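Local coordinates for CrtC domain-containing protein (Fusarium vanettenii 77-13-4, PDB 7A0Q) that probably hydrates the isoflavonoid phytoalexin kievitone, a plant defence compound, as a hydro-lyase, at residues N70-H78 with R89-T97. Numbering follows the deposited sequence.
Sequences NEQYVVLAH and RASTLNLET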
loop_
_atom_site.group_PDB
_atom_site.type_symbol
_atom_site.label_atom_id
_atom_site.label_comp_id
_atom_site.label_asym_id
_atom_site.label_seq_id
_atom_site.Cartn_x
_atom_site.Cartn_y
_atom_site.Cartn_z
ATOM N N ASN A 70 -23.725 -2.014 -3.361
ATOM C CA ASN A 70 -23.147 -3.359 -3.428
ATOM C C ASN A 70 -22.121 -3.540 -4.545
ATOM O O ASN A 70 -21.874 -4.673 -4.976
ATOM C CB ASN A 70 -24.236 -4.435 -3.553
ATOM C CG ASN A 70 -23.789 -5.783 -3.023
ATOM O OD1 ASN A 70 -23.031 -5.869 -2.057
ATOM N ND2 ASN A 70 -24.264 -6.849 -3.658
ATOM N N GLU A 71 -21.497 -2.464 -5.018
ATOM C CA GLU A 71 -20.384 -2.574 -5.953
ATOM C C GLU A 71 -19.065 -2.546 -5.187
ATOM O O GLU A 71 -18.955 -1.896 -4.146
ATOM C CB GLU A 71 -20.387 -1.437 -6.972
ATOM C CG GLU A 71 -21.685 -1.254 -7.744
ATOM C CD GLU A 71 -21.595 -0.076 -8.691
ATOM O OE1 GLU A 71 -20.684 -0.066 -9.543
ATOM O OE2 GLU A 71 -22.425 0.848 -8.578
ATOM N N GLN A 72 -18.060 -3.233 -5.718
ATOM C CA GLN A 72 -16.758 -3.272 -5.064
ATOM C C GLN A 72 -15.676 -2.648 -5.936
ATOM O O GLN A 72 -15.632 -2.853 -7.156
ATOM C CB GLN A 72 -16.382 -4.696 -4.673
ATOM C CG GLN A 72 -17.278 -5.220 -3.561
ATOM C CD GLN A 72 -16.757 -6.477 -2.924
ATOM O OE1 GLN A 72 -16.296 -7.390 -3.607
ATOM N NE2 GLN A 72 -16.832 -6.537 -1.602
ATOM N N TYR A 73 -14.795 -1.889 -5.284
ATOM C CA TYR A 73 -13.716 -1.178 -5.951
ATOM C C TYR A 73 -12.474 -1.270 -5.086
ATOM O O TYR A 73 -12.557 -1.458 -3.872
ATOM C CB TYR A 73 -14.052 0.302 -6.181
ATOM C CG TYR A 73 -15.234 0.524 -7.097
ATOM C CD1 TYR A 73 -16.528 0.497 -6.599
ATOM C CD2 TYR A 73 -15.051 0.762 -8.458
ATOM C CE1 TYR A 73 -17.616 0.696 -7.436
ATOM C CE2 TYR A 73 -16.140 0.960 -9.304
ATOM C CZ TYR A 73 -17.416 0.925 -8.781
ATOM O OH TYR A 73 -18.511 1.125 -9.599
ATOM N N VAL A 74 -11.316 -1.129 -5.722
ATOM C CA VAL A 74 -10.062 -0.887 -5.013
ATOM C C VAL A 74 -9.557 0.472 -5.478
ATOM O O VAL A 74 -9.418 0.710 -6.685
ATOM C CB VAL A 74 -9.030 -1.999 -5.262
ATOM C CG1 VAL A 74 -7.687 -1.620 -4.654
ATOM C CG2 VAL A 74 -9.522 -3.318 -4.670
ATOM N N VAL A 75 -9.317 1.374 -4.532
ATOM C CA VAL A 75 -8.945 2.751 -4.840
ATOM C C VAL A 75 -7.594 3.045 -4.205
ATOM O O VAL A 75 -7.414 2.843 -2.997
ATOM C CB VAL A 75 -10.004 3.751 -4.344
ATOM C CG1 VAL A 75 -9.545 5.170 -4.636
ATOM C CG2 VAL A 75 -11.331 3.482 -5.043
ATOM N N LEU A 76 -6.672 3.557 -5.006
ATOM C CA LEU A 76 -5.315 3.855 -4.571
ATOM C C LEU A 76 -5.078 5.357 -4.569
ATOM O O LEU A 76 -5.519 6.059 -5.479
ATOM C CB LEU A 76 -4.308 3.203 -5.508
ATOM C CG LEU A 76 -3.860 1.778 -5.231
ATOM C CD1 LEU A 76 -4.999 0.847 -4.817
ATOM C CD2 LEU A 76 -3.210 1.279 -6.484
ATOM N N ALA A 77 -4.382 5.846 -3.546
ATOM C CA ALA A 77 -3.927 7.230 -3.494
ATOM C C ALA A 77 -2.500 7.245 -2.972
ATOM O O ALA A 77 -2.186 6.532 -2.014
ATOM C CB ALA A 77 -4.807 8.089 -2.586
ATOM N N HIS A 78 -1.639 8.064 -3.581
ATOM C CA HIS A 78 -0.237 8.073 -3.176
ATOM C C HIS A 78 0.383 9.437 -3.442
ATOM O O HIS A 78 0.319 9.926 -4.574
ATOM C CB HIS A 78 0.529 6.996 -3.941
ATOM C CG HIS A 78 1.997 6.982 -3.654
ATOM N ND1 HIS A 78 2.941 6.807 -4.641
ATOM C CD2 HIS A 78 2.683 7.130 -2.495
ATOM C CE1 HIS A 78 4.148 6.833 -4.100
ATOM N NE2 HIS A 78 4.019 7.038 -2.800
ATOM N N ARG A 89 -0.510 10.370 -7.260
ATOM C CA ARG A 89 -1.041 9.429 -8.230
ATOM C C ARG A 89 -2.163 8.626 -7.584
ATOM O O ARG A 89 -2.221 8.472 -6.358
ATOM C CB ARG A 89 0.066 8.514 -8.802
ATOM C CG ARG A 89 0.829 7.706 -7.765
ATOM C CD ARG A 89 2.028 7.028 -8.414
ATOM N NE ARG A 89 2.747 6.177 -7.471
ATOM C CZ ARG A 89 3.818 5.452 -7.789
ATOM N NH1 ARG A 89 4.300 5.487 -9.033
ATOM N NH2 ARG A 89 4.408 4.696 -6.870
ATOM N N ALA A 90 -3.092 8.163 -8.413
ATOM C CA ALA A 90 -4.288 7.513 -7.889
ATOM C C ALA A 90 -4.883 6.627 -8.965
ATOM O O ALA A 90 -4.687 6.861 -10.161
ATOM C CB ALA A 90 -5.332 8.540 -7.421
ATOM N N SER A 91 -5.657 5.634 -8.526
ATOM C CA SER A 91 -6.318 4.738 -9.466
ATOM C C SER A 91 -7.604 4.203 -8.856
ATOM O O SER A 91 -7.794 4.211 -7.636
ATOM C CB SER A 91 -5.408 3.573 -9.880
ATOM O OG SER A 91 -5.158 2.684 -8.798
ATOM N N THR A 92 -8.496 3.740 -9.733
ATOM C CA THR A 92 -9.692 3.022 -9.320
ATOM C C THR A 92 -9.805 1.755 -10.145
ATOM O O THR A 92 -9.477 1.753 -11.335
ATOM C CB THR A 92 -10.967 3.854 -9.500
ATOM O OG1 THR A 92 -11.180 4.068 -10.900
ATOM C CG2 THR A 92 -10.843 5.199 -8.794
ATOM N N LEU A 93 -10.253 0.678 -9.504
ATOM C CA LEU A 93 -10.479 -0.601 -10.164
ATOM C C LEU A 93 -11.870 -1.082 -9.792
ATOM O O LEU A 93 -12.180 -1.220 -8.605
ATOM C CB LEU A 93 -9.427 -1.641 -9.753
ATOM C CG LEU A 93 -9.604 -3.054 -10.327
ATOM C CD1 LEU A 93 -9.389 -3.060 -11.840
ATOM C CD2 LEU A 93 -8.688 -4.059 -9.632
ATOM N N ASN A 94 -12.706 -1.315 -10.802
ATOM C CA ASN A 94 -14.021 -1.914 -10.607
ATOM C C ASN A 94 -13.866 -3.432 -10.591
ATOM O O ASN A 94 -13.455 -4.028 -11.591
ATOM C CB ASN A 94 -14.967 -1.468 -11.725
ATOM C CG ASN A 94 -16.387 -2.009 -11.558
ATOM O OD1 ASN A 94 -16.586 -3.170 -11.211
ATOM N ND2 ASN A 94 -17.376 -1.167 -11.830
ATOM N N LEU A 95 -14.204 -4.064 -9.464
ATOM C CA LEU A 95 -13.954 -5.493 -9.331
ATOM C C LEU A 95 -14.947 -6.343 -10.113
ATOM O O LEU A 95 -14.675 -7.526 -10.344
ATOM C CB LEU A 95 -13.967 -5.900 -7.858
ATOM C CG LEU A 95 -12.858 -5.274 -7.006
ATOM C CD1 LEU A 95 -12.829 -5.908 -5.616
ATOM C CD2 LEU A 95 -11.500 -5.412 -7.687
ATOM N N GLU A 96 -16.077 -5.767 -10.528
ATOM C CA GLU A 96 -17.025 -6.521 -11.342
ATOM C C GLU A 96 -16.615 -6.539 -12.810
ATOM O O GLU A 96 -16.680 -7.585 -13.465
ATOM C CB GLU A 96 -18.428 -5.930 -11.203
ATOM C CG GLU A 96 -19.488 -6.674 -12.015
ATOM C CD GLU A 96 -20.658 -5.785 -12.412
ATOM O OE1 GLU A 96 -21.377 -6.146 -13.370
ATOM O OE2 GLU A 96 -20.856 -4.725 -11.775
ATOM N N THR A 97 -16.194 -5.396 -13.345
ATOM C CA THR A 97 -15.981 -5.236 -14.776
ATOM C C THR A 97 -14.518 -5.151 -15.180
ATOM O O THR A 97 -14.226 -5.192 -16.382
ATOM C CB THR A 97 -16.685 -3.967 -15.270
ATOM O OG1 THR A 97 -16.016 -2.821 -14.720
ATOM C CG2 THR A 97 -18.135 -3.963 -14.827
HETATM O O HOH W 1 -20.375 -1.910 -11.454
HETATM O O HOH W 2 -18.042 -3.717 -8.752
HETATM O O HOH W 3 -7.004 0.824 -8.304
#
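His78 and Arg89 meet at one end of a hairpin of adjacent antiparallel strands, 72-81 and 86-94, in the N-terminal CrtC lipocalin half; their backbones form a hydrogen-bonded pair and their side chains run side by side. Arg89 NE donates to His78 ND1 over 2.9 Å. NE lies in the imidazole plane, at the ring edge, but ND1 is tilted from the guanidinium plane and the bond is bent (139°), the two planes being turned 42° apart. An extended chain from CG to NE, with CG placed between the backbone N and the carbonyl carbon (chi1 58°), carries the arginine to that edge. On the same face, Ser91 OG comes within 3.3 Å of Leu76 CD2, and a water joins this hydroxyl to Val74 O.

The opposite face brings Asn94 obliquely against the Tyr73 ring, its CB 3.6 Å from Tyr73 CE2. Tyr73 OH makes a very short 2.5 Å bond to Glu71 OE1, and one water links that carboxylate oxygen to Asn94 ND2 and Glu96 OE2. Asn94 OD1 accepts from Glu96 N in its carbonyl plane, an Asx turn, and from Thr97 N well above that plane, completing an Asx motif where the strand ends. Beside it, Leu95 N closes the pairing on Gln72 O at 3.0 Å.

Further out, the face carrying Val74 turns to the C-terminal lipocalin-like barrel, where Val74 and Leu95 pack on Phe321. The His78 ring meets Trp60 edge-to-face. With ND1 engaged by Arg89 NE and NE2 by Ser58 OG, the rotation of the imidazole is fixed.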